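Local coordinates for actin-related protein 8 (Homo sapiens, PDB 4FO0), which binds ATP with low basal ATPase activity, does not polymerize, is a proposed core component of the INO80 chromatin-remodelling complex and is required to recruit INO80 to DNA damage, at residues W289-A294 and L310-L315; S284-W289 and P364-I369. One frame throughout, in Å; residues are numbered along the deposited sequence.

Contact 1: residues W289-A294 and L310-L315; sequences WLMQRA and LLLQHL. With ATP (adenosine-5'-triphosphate), chain C.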
ATOM      1  N   TRP A 289       3.579 -18.852   3.579  1.00 30.63           N
ATOM      2  CA  TRP A 289       4.602 -19.743   4.144  0.50 33.59           C
ATOM      3  C   TRP A 289       4.068 -20.496   5.354  1.00 39.81           C
ATOM      4  O   TRP A 289       4.305 -21.703   5.515  1.00 32.54           O
ATOM      5  CB  TRP A 289       5.844 -18.945   4.524  0.50 33.23           C
ATOM      6  CG  TRP A 289       6.814 -19.615   5.477  0.50 41.60           C
ATOM      7  CD1 TRP A 289       7.628 -20.687   5.217  0.50 48.15           C
ATOM      8  CD2 TRP A 289       7.092 -19.229   6.828  0.50 33.21           C
ATOM      9  NE1 TRP A 289       8.380 -20.996   6.328  0.50 36.45           N
ATOM     10  CE2 TRP A 289       8.065 -20.111   7.332  0.50 26.70           C
ATOM     11  CE3 TRP A 289       6.601 -18.218   7.665  0.50 33.50           C
ATOM     12  CZ2 TRP A 289       8.559 -20.019   8.636  0.50 42.57           C
ATOM     13  CZ3 TRP A 289       7.094 -18.128   8.957  0.50 45.55           C
ATOM     14  CH2 TRP A 289       8.063 -19.023   9.430  0.50 45.60           C
ATOM     15  N   LEU A 290       3.310 -19.798   6.191  1.00 36.78           N
ATOM     16  CA  LEU A 290       2.698 -20.451   7.341  1.00 32.20           C
ATOM     17  C   LEU A 290       1.704 -21.511   6.872  1.00 43.17           C
ATOM     18  O   LEU A 290       1.723 -22.644   7.363  1.00 41.25           O
ATOM     19  CB  LEU A 290       2.028 -19.427   8.255  1.00 39.51           C
ATOM     20  CG  LEU A 290       2.981 -18.399   8.866  1.00 42.98           C
ATOM     21  CD1 LEU A 290       2.237 -17.234   9.547  1.00 31.70           C
ATOM     22  CD2 LEU A 290       3.900 -19.087   9.833  1.00 26.42           C
ATOM     23  N   MET A 291       0.845 -21.150   5.918  1.00 37.66           N
ATOM     24  CA  MET A 291      -0.146 -22.093   5.389  1.00 31.29           C
ATOM     25  C   MET A 291       0.480 -23.329   4.744  1.00 34.03           C
ATOM     26  O   MET A 291      -0.058 -24.422   4.841  1.00 33.75           O
ATOM     27  CB  MET A 291      -1.065 -21.423   4.383  1.00 24.93           C
ATOM     28  CG  MET A 291      -2.024 -20.433   5.000  1.00 31.67           C
ATOM     29  SD  MET A 291      -3.258 -19.814   3.812  1.00 51.48           S
ATOM     30  CE  MET A 291      -2.273 -19.098   2.506  1.00 25.99           C
ATOM     31  N   GLN A 292       1.607 -23.174   4.072  1.00 30.06           N
ATOM     32  CA  GLN A 292       2.262 -24.353   3.537  1.00 34.63           C
ATOM     33  C   GLN A 292       2.548 -25.347   4.652  1.00 43.51           C
ATOM     34  O   GLN A 292       2.258 -26.535   4.519  1.00 50.18           O
ATOM     35  CB  GLN A 292       3.544 -23.978   2.834  1.00 34.89           C
ATOM     36  CG  GLN A 292       3.351 -23.492   1.435  1.00 44.74           C
ATOM     37  CD  GLN A 292       4.676 -23.135   0.803  1.00 62.06           C
ATOM     38  OE1 GLN A 292       5.320 -22.157   1.196  1.00 74.68           O
ATOM     39  NE2 GLN A 292       5.109 -23.940  -0.161  1.00 60.20           N
ATOM     40  N   ARG A 293       3.104 -24.856   5.757  1.00 38.41           N
ATOM     41  CA  ARG A 293       3.374 -25.712   6.904  1.00 41.76           C
ATOM     42  C   ARG A 293       2.105 -26.404   7.424  1.00 40.52           C
ATOM     43  O   ARG A 293       2.169 -27.495   7.969  1.00 45.09           O
ATOM     44  CB  ARG A 293       4.072 -24.928   8.023  1.00 45.67           C
ATOM     45  CG  ARG A 293       5.459 -24.444   7.654  1.00 51.38           C
ATOM     46  CD  ARG A 293       5.812 -23.108   8.331  1.00 77.54           C
ATOM     47  NE  ARG A 293       6.339 -23.261   9.690  1.00 84.42           N
ATOM     48  CZ  ARG A 293       5.607 -23.194  10.801  1.00 86.81           C
ATOM     49  NH1 ARG A 293       6.195 -23.343  11.982  1.00 82.47           N
ATOM     50  NH2 ARG A 293       4.294 -22.977  10.743  1.00 66.07           N
ATOM     51  N   ALA A 294       0.950 -25.776   7.248  1.00 36.68           N
ATOM     52  CA  ALA A 294      -0.306 -26.403   7.655  1.00 35.02           C
ATOM     53  C   ALA A 294      -0.912 -27.305   6.571  1.00 45.77           C
ATOM     54  O   ALA A 294      -2.063 -27.726   6.694  1.00 46.79           O
ATOM     55  CB  ALA A 294      -1.310 -25.348   8.075  1.00 32.71           C
ATOM     56  N   LEU A 310      -2.451 -12.880  -6.591  1.00 28.37           N
ATOM     57  CA  LEU A 310      -3.769 -12.302  -6.327  1.00 43.80           C
ATOM     58  C   LEU A 310      -4.530 -13.185  -5.339  1.00 35.44           C
ATOM     59  O   LEU A 310      -5.230 -12.690  -4.453  1.00 38.27           O
ATOM     60  CB  LEU A 310      -4.569 -12.120  -7.627  1.00 35.27           C
ATOM     61  CG  LEU A 310      -3.999 -11.098  -8.610  1.00 35.89           C
ATOM     62  CD1 LEU A 310      -4.768 -11.138  -9.902  1.00 37.56           C
ATOM     63  CD2 LEU A 310      -4.059  -9.702  -8.018  1.00 30.42           C
ATOM     64  N   LEU A 311      -4.374 -14.496  -5.496  1.00 38.52           N
ATOM     65  CA  LEU A 311      -4.996 -15.465  -4.601  1.00 42.29           C
ATOM     66  C   LEU A 311      -4.497 -15.312  -3.165  1.00 42.31           C
ATOM     67  O   LEU A 311      -5.291 -15.228  -2.225  1.00 41.62           O
ATOM     68  CB  LEU A 311      -4.709 -16.877  -5.088  1.00 32.84           C
ATOM     69  CG  LEU A 311      -5.293 -17.976  -4.202  1.00 44.38           C
ATOM     70  CD1 LEU A 311      -6.811 -17.922  -4.218  1.00 25.59           C
ATOM     71  CD2 LEU A 311      -4.786 -19.331  -4.649  1.00 24.12           C
ATOM     72  N   LEU A 312      -3.176 -15.273  -3.001  1.00 37.07           N
ATOM     73  CA  LEU A 312      -2.574 -15.101  -1.686  1.00 23.44           C
ATOM     74  C   LEU A 312      -3.030 -13.797  -1.036  1.00 36.67           C
ATOM     75  O   LEU A 312      -3.471 -13.805   0.119  1.00 29.18           O
ATOM     76  CB  LEU A 312      -1.051 -15.200  -1.771  1.00 33.20           C
ATOM     77  CG  LEU A 312      -0.601 -16.572  -2.310  1.00 38.69           C
ATOM     78  CD1 LEU A 312       0.918 -16.683  -2.484  1.00 25.63           C
ATOM     79  CD2 LEU A 312      -1.140 -17.706  -1.434  1.00 27.04           C
ATOM     80  N   GLN A 313      -2.971 -12.684  -1.773  1.00 26.64           N
ATOM     81  CA  GLN A 313      -3.495 -11.439  -1.224  1.00 27.20           C
ATOM     82  C   GLN A 313      -4.912 -11.671  -0.744  1.00 33.03           C
ATOM     83  O   GLN A 313      -5.286 -11.247   0.352  1.00 30.00           O
ATOM     84  CB  GLN A 313      -3.483 -10.296  -2.238  1.00 33.03           C
ATOM     85  CG  GLN A 313      -2.116  -9.864  -2.662  1.00 51.61           C
ATOM     86  CD  GLN A 313      -1.704  -8.544  -2.054  1.00 65.60           C
ATOM     87  OE1 GLN A 313      -0.872  -8.496  -1.136  1.00 49.46           O
ATOM     88  NE2 GLN A 313      -2.269  -7.452  -2.575  1.00 68.04           N
ATOM     89  N   HIS A 314      -5.699 -12.363  -1.562  1.00 31.28           N
ATOM     90  CA  HIS A 314      -7.114 -12.505  -1.261  1.00 30.92           C
ATOM     91  C   HIS A 314      -7.327 -13.345  -0.010  1.00 33.30           C
ATOM     92  O   HIS A 314      -8.127 -12.989   0.855  1.00 27.26           O
ATOM     93  CB  HIS A 314      -7.872 -13.102  -2.442  1.00 33.67           C
ATOM     94  CG  HIS A 314      -9.283 -13.472  -2.110  1.00 40.56           C
ATOM     95  ND1 HIS A 314     -10.250 -12.532  -1.822  1.00 42.60           N
ATOM     96  CD2 HIS A 314      -9.881 -14.682  -1.985  1.00 39.37           C
ATOM     97  CE1 HIS A 314     -11.388 -13.146  -1.546  1.00 29.41           C
ATOM     98  NE2 HIS A 314     -11.189 -14.450  -1.630  1.00 42.30           N
ATOM     99  N   LEU A 315      -6.594 -14.452   0.075  1.00 27.64           N
ATOM    100  CA  LEU A 315      -6.657 -15.334   1.229  1.00 29.78           C
ATOM    101  C   LEU A 315      -6.302 -14.603   2.519  1.00 37.70           C
ATOM    102  O   LEU A 315      -7.021 -14.696   3.514  1.00 39.11           O
ATOM    103  CB  LEU A 315      -5.748 -16.549   1.026  1.00 32.56           C
ATOM    104  CG  LEU A 315      -6.267 -17.502  -0.065  1.00 36.89           C
ATOM    105  CD1 LEU A 315      -5.462 -18.778  -0.132  1.00 27.01           C
ATOM    106  CD2 LEU A 315      -7.740 -17.815   0.144  1.00 28.07           C
TER
HETATM  107  PG  ATP C 702       2.239   1.376  -1.035  1.00 29.81           P
HETATM  108  O1G ATP C 702       1.505   2.386  -0.196  1.00 28.13           O
HETATM  109  O2G ATP C 702       2.951   1.937  -2.242  1.00 28.00           O
HETATM  110  O3G ATP C 702       3.073   0.374  -0.266  1.00 27.69           O
HETATM  111  PB  ATP C 702      -0.418   0.911  -2.117  1.00 33.95           P
HETATM  112  O1B ATP C 702      -0.628   0.199  -3.426  1.00 24.54           O
HETATM  113  O2B ATP C 702      -0.725   2.388  -1.913  1.00 26.04           O
HETATM  114  O3B ATP C 702       1.067   0.488  -1.667  1.00 29.89           O
HETATM  115  PA  ATP C 702      -2.710   0.191  -0.577  1.00 33.62           P
HETATM  116  O1A ATP C 702      -3.529   0.000  -1.827  1.00 43.41           O
HETATM  117  O2A ATP C 702      -2.936   1.356   0.353  1.00 28.33           O
HETATM  118  O3A ATP C 702      -1.169   0.062  -0.980  1.00 36.54           O
HETATM  119  O5' ATP C 702      -2.859  -1.148   0.280  1.00 28.93           O
HETATM  120  C5' ATP C 702      -2.663  -2.379  -0.396  1.00 33.24           C
HETATM  121  C4' ATP C 702      -2.575  -3.476   0.636  1.00 33.10           C
HETATM  122  O4' ATP C 702      -3.783  -3.459   1.382  1.00 39.66           O
HETATM  123  C3' ATP C 702      -2.461  -4.860   0.020  1.00 42.79           C
HETATM  124  O3' ATP C 702      -1.391  -5.578   0.645  1.00 31.07           O
HETATM  125  C2' ATP C 702      -3.783  -5.514   0.337  1.00 31.41           C
HETATM  126  O2' ATP C 702      -3.679  -6.916   0.529  1.00 34.63           O
HETATM  127  C1' ATP C 702      -4.138  -4.815   1.625  1.00 40.96           C
HETATM  128  N9  ATP C 702      -5.558  -5.007   1.954  1.00 41.22           N
HETATM  129  C8  ATP C 702      -6.604  -4.547   1.253  1.00 44.05           C
HETATM  130  N7  ATP C 702      -7.768  -4.920   1.836  1.00 39.46           N
HETATM  131  C5  ATP C 702      -7.463  -5.628   2.930  1.00 37.12           C
HETATM  132  C6  ATP C 702      -8.221  -6.319   3.983  1.00 42.69           C
HETATM  133  N6  ATP C 702      -9.578  -6.298   3.960  1.00 43.98           N
HETATM  134  N1  ATP C 702      -7.512  -6.955   4.953  1.00 53.57           N
HETATM  135  C2  ATP C 702      -6.165  -6.974   4.971  1.00 42.82           C
HETATM  136  N3  ATP C 702      -5.412  -6.368   4.028  1.00 45.78           N
HETATM  137  C4  ATP C 702      -5.996  -5.691   3.005  1.00 47.12           C
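M291 reaches from helix 280-293 to L312 and L315 on helix 306-319, two helices of the actin fold, the second of which lines the ATP pocket. The backbones are far apart, with 10.2 Å between M291 CA and L312 CA, so one long side chain does the bridging. M291 points its CB at the other helix and runs on extended through chi2 (-172°), then turns at chi3 (-58°) to lay its methyl against both leucines. CE lies 4.2 Å from L315 CD1 and 4.3 Å from L312 CD2, resting on methyls of residues one turn apart. The M291 and L315 side chains cross at a slant. L315 CB faces the methionine, whereas L312 leaves its helix across the line of contact and brings only a branch tip, CD2, into it. The contact is entirely apolar and small, 84 Å² in all, and its three participants are buried. L315 also packs on F334, and L311 on I336, both of strand 330-336, while L290 rests on helix 353-359. The face of helix 306-319 turned to the nucleotide carries Q313, whose amide lies beside the ribose, next to D255. With an alanine in place of Q313, the ribose hydroxyls would probably lose the polar amide beside them, and a gap would open there. E317, one turn further on, hydrogen-bonds ATP directly. The amide carbon CD of Q313 stands 3.6 Å from ATP O2'.

Contact 2: residues S284-W289 and P364-I369; sequences SRCFYW and PATFGI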
ATOM      1  N   SER A 284       1.276 -11.128   3.146  1.00 24.11           N
ATOM      2  CA  SER A 284       0.698 -12.112   2.253  1.00 33.32           C
ATOM      3  C   SER A 284       1.670 -13.273   2.045  1.00 32.98           C
ATOM      4  O   SER A 284       1.266 -14.418   2.005  1.00 31.92           O
ATOM      5  CB  SER A 284       0.325 -11.485   0.906  1.00 25.10           C
ATOM      6  OG  SER A 284      -0.836 -10.681   1.037  1.00 36.91           O
ATOM      7  N   ARG A 285       2.953 -12.973   1.910  1.00 29.36           N
ATOM      8  CA  ARG A 285       3.931 -14.002   1.607  1.00 30.15           C
ATOM      9  C   ARG A 285       4.116 -14.844   2.863  1.00 37.64           C
ATOM     10  O   ARG A 285       4.153 -16.075   2.814  1.00 36.08           O
ATOM     11  CB  ARG A 285       5.247 -13.357   1.175  1.00 27.73           C
ATOM     12  CG  ARG A 285       6.378 -14.335   0.879  1.00 29.21           C
ATOM     13  CD  ARG A 285       7.745 -13.685   1.158  1.00 27.65           C
ATOM     14  NE  ARG A 285       7.739 -12.292   0.725  1.00 48.73           N
ATOM     15  CZ  ARG A 285       7.999 -11.235   1.488  1.00 35.53           C
ATOM     16  NH1 ARG A 285       8.326 -11.360   2.772  1.00 37.85           N
ATOM     17  NH2 ARG A 285       7.937 -10.032   0.941  1.00 49.81           N
ATOM     18  N   CYS A 286       4.193 -14.161   3.996  1.00 32.41           N
ATOM     19  CA  CYS A 286       4.342 -14.817   5.282  1.00 38.59           C
ATOM     20  C   CYS A 286       3.189 -15.797   5.545  1.00 38.56           C
ATOM     21  O   CYS A 286       3.411 -16.975   5.871  1.00 33.06           O
ATOM     22  CB  CYS A 286       4.428 -13.757   6.377  1.00 25.03           C
ATOM     23  SG  CYS A 286       4.591 -14.375   8.052  1.00 40.89           S
ATOM     24  N   PHE A 287       1.966 -15.300   5.394  1.00 33.49           N
ATOM     25  CA  PHE A 287       0.774 -16.129   5.513  1.00 34.35           C
ATOM     26  C   PHE A 287       0.830 -17.358   4.600  1.00 36.94           C
ATOM     27  O   PHE A 287       0.460 -18.458   4.990  1.00 36.49           O
ATOM     28  CB  PHE A 287      -0.477 -15.313   5.206  1.00 25.61           C
ATOM     29  CG  PHE A 287      -1.750 -16.016   5.569  1.00 33.34           C
ATOM     30  CD1 PHE A 287      -1.897 -16.612   6.820  1.00 31.09           C
ATOM     31  CD2 PHE A 287      -2.803 -16.079   4.674  1.00 33.50           C
ATOM     32  CE1 PHE A 287      -3.068 -17.267   7.167  1.00 38.54           C
ATOM     33  CE2 PHE A 287      -3.985 -16.726   5.014  1.00 35.92           C
ATOM     34  CZ  PHE A 287      -4.118 -17.322   6.265  1.00 46.57           C
ATOM     35  N   TYR A 288       1.294 -17.167   3.378  1.00 29.23           N
ATOM     36  CA  TYR A 288       1.495 -18.288   2.491  1.00 38.00           C
ATOM     37  C   TYR A 288       2.440 -19.320   3.097  1.00 34.10           C
ATOM     38  O   TYR A 288       2.159 -20.516   3.112  1.00 33.56           O
ATOM     39  CB  TYR A 288       2.034 -17.808   1.138  1.00 30.53           C
ATOM     40  CG  TYR A 288       2.380 -18.941   0.201  1.00 34.69           C
ATOM     41  CD1 TYR A 288       1.437 -19.921  -0.120  1.00 32.97           C
ATOM     42  CD2 TYR A 288       3.644 -19.035  -0.367  1.00 37.43           C
ATOM     43  CE1 TYR A 288       1.754 -20.974  -0.977  1.00 39.44           C
ATOM     44  CE2 TYR A 288       3.966 -20.069  -1.227  1.00 52.32           C
ATOM     45  CZ  TYR A 288       3.020 -21.034  -1.531  1.00 44.15           C
ATOM     46  OH  TYR A 288       3.360 -22.050  -2.388  1.00 59.13           O
ATOM     47  N   TRP A 289       3.579 -18.852   3.579  1.00 30.63           N
ATOM     48  CA  TRP A 289       4.602 -19.743   4.144  0.50 33.59           C
ATOM     49  C   TRP A 289       4.068 -20.496   5.354  1.00 39.81           C
ATOM     50  O   TRP A 289       4.305 -21.703   5.515  1.00 32.54           O
ATOM     51  CB  TRP A 289       5.844 -18.945   4.524  0.50 33.23           C
ATOM     52  CG  TRP A 289       6.814 -19.615   5.477  0.50 41.60           C
ATOM     53  CD1 TRP A 289       7.628 -20.687   5.217  0.50 48.15           C
ATOM     54  CD2 TRP A 289       7.092 -19.229   6.828  0.50 33.21           C
ATOM     55  NE1 TRP A 289       8.380 -20.996   6.328  0.50 36.45           N
ATOM     56  CE2 TRP A 289       8.065 -20.111   7.332  0.50 26.70           C
ATOM     57  CE3 TRP A 289       6.601 -18.218   7.665  0.50 33.50           C
ATOM     58  CZ2 TRP A 289       8.559 -20.019   8.636  0.50 42.57           C
ATOM     59  CZ3 TRP A 289       7.094 -18.128   8.957  0.50 45.55           C
ATOM     60  CH2 TRP A 289       8.063 -19.023   9.430  0.50 45.60           C
ATOM     61  N   PRO A 364       8.793  -7.748  12.338  1.00 37.81           N
ATOM     62  CA  PRO A 364       9.174  -7.878  10.929  1.00 34.37           C
ATOM     63  C   PRO A 364      10.429  -8.721  10.659  1.00 34.09           C
ATOM     64  O   PRO A 364      10.727  -9.003   9.502  1.00 38.17           O
ATOM     65  CB  PRO A 364       9.377  -6.420  10.492  1.00 32.70           C
ATOM     66  CG  PRO A 364       9.577  -5.669  11.743  1.00 30.66           C
ATOM     67  CD  PRO A 364       8.734  -6.339  12.759  1.00 35.23           C
ATOM     68  N   ALA A 365      11.165  -9.119  11.684  1.00 35.73           N
ATOM     69  CA  ALA A 365      12.269 -10.041  11.447  1.00 39.09           C
ATOM     70  C   ALA A 365      11.688 -11.342  10.902  1.00 32.58           C
ATOM     71  O   ALA A 365      12.372 -12.128  10.249  1.00 30.60           O
ATOM     72  CB  ALA A 365      13.026 -10.293  12.727  1.00 29.32           C
ATOM     73  N   THR A 366      10.411 -11.559  11.193  1.00 23.89           N
ATOM     74  CA  THR A 366       9.700 -12.768  10.793  1.00 31.19           C
ATOM     75  C   THR A 366       9.715 -12.931   9.281  1.00 35.22           C
ATOM     76  O   THR A 366       9.636 -14.045   8.761  1.00 38.01           O
ATOM     77  CB  THR A 366       8.230 -12.719  11.284  1.00 40.63           C
ATOM     78  OG1 THR A 366       8.210 -12.507  12.695  1.00 35.00           O
ATOM     79  CG2 THR A 366       7.498 -13.998  10.983  1.00 34.74           C
ATOM     80  N   PHE A 367       9.814 -11.807   8.576  1.00 28.81           N
ATOM     81  CA  PHE A 367       9.840 -11.803   7.113  1.00 29.98           C
ATOM     82  C   PHE A 367      11.082 -12.453   6.545  1.00 37.49           C
ATOM     83  O   PHE A 367      11.088 -12.855   5.384  1.00 55.30           O
ATOM     84  CB  PHE A 367       9.665 -10.382   6.567  1.00 25.42           C
ATOM     85  CG  PHE A 367       8.313  -9.816   6.839  1.00 19.22           C
ATOM     86  CD1 PHE A 367       7.195 -10.639   6.795  1.00 32.66           C
ATOM     87  CD2 PHE A 367       8.151  -8.496   7.187  1.00 23.24           C
ATOM     88  CE1 PHE A 367       5.931 -10.133   7.064  1.00 43.46           C
ATOM     89  CE2 PHE A 367       6.892  -7.984   7.455  1.00 27.30           C
ATOM     90  CZ  PHE A 367       5.781  -8.798   7.393  1.00 22.68           C
ATOM     91  N   GLY A 368      12.118 -12.565   7.376  1.00 42.96           N
ATOM     92  CA  GLY A 368      13.373 -13.189   6.998  1.00 34.11           C
ATOM     93  C   GLY A 368      14.134 -12.435   5.925  1.00 42.31           C
ATOM     94  O   GLY A 368      14.854 -13.039   5.143  1.00 43.72           O
ATOM     95  N   ILE A 369      13.973 -11.115   5.879  1.00 40.77           N
ATOM     96  CA  ILE A 369      14.680 -10.300   4.899  1.00 37.87           C
ATOM     97  C   ILE A 369      16.059  -9.941   5.434  1.00 40.78           C
ATOM     98  O   ILE A 369      16.190  -9.383   6.518  1.00 39.80           O
ATOM     99  CB  ILE A 369      13.899  -9.018   4.542  1.00 37.81           C
ATOM    100  CG1 ILE A 369      12.519  -9.375   3.977  1.00 39.94           C
ATOM    101  CG2 ILE A 369      14.658  -8.198   3.527  1.00 35.47           C
ATOM    102  CD1 ILE A 369      11.481  -8.255   4.129  1.00 30.67           C
TER
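F367 turns the edge of its ring to C286 of helix 280-293: CB of C286 lies near the ring plane, 4.0 Å from F367 CE1. The thiol goes past the ring to the next residue back, since SG is anti to the backbone N of C286 (chi1 179°) and meets T366 CG2 at 4.1 Å. T366 presents that methyl while its hydroxyl hydrogen-bonds Y363 O. The guanidinium of R285 also comes in obliquely, its plane 83° from that of the ring, with NH1 4.1 Å from both F367 CB and F367 O. That is van der Waals packing, and no hydrogen bond joins the two segments. The charge is answered by a salt bridge from NH2 to D282, and NE donates to L61 O, so the guanidinium is held by these bonds and only grazes F367 through NH1. Residues 364-367 form a short 3-10 turn, closed by F367 N to P364 O (3.1 Å) and G368 N to A365 O (2.9 Å). G368 then takes a positive phi (66°), a conformation that favours glycine, and leads the chain out of the turn. A glycerol, probably from the crystallisation liquor, is held by P364 O and I369 O. Helix 280-293 and this turn belong to the actin fold, the turn lying between helix 353-359 and strand 375-377; helix 71-88 packs against it through Q74 on A365 and V82 on T366, while helix 306-319 meets F287 of helix 280-293 through F319.

Overall arrangement
Contacts 1 and 2 have centres 11 Å apart on the same side of the chain's centre and share helix 280-293, with W289 in both. Along the chain the order is 284-289, 289-294, 310-315, 364-369, so the long excursion that ends at the turn of contact 2 contains contact 1. They also touch directly: L312 CD2 packs 3.6 Å from Y288 CD1, and the Q313 amide lies beside the S284 hydroxyl. Helix 280-293 thus packs both with the ATP-lining helix 306-319 and with the turn before strand 375-377, an edge strand of the six-stranded sheet.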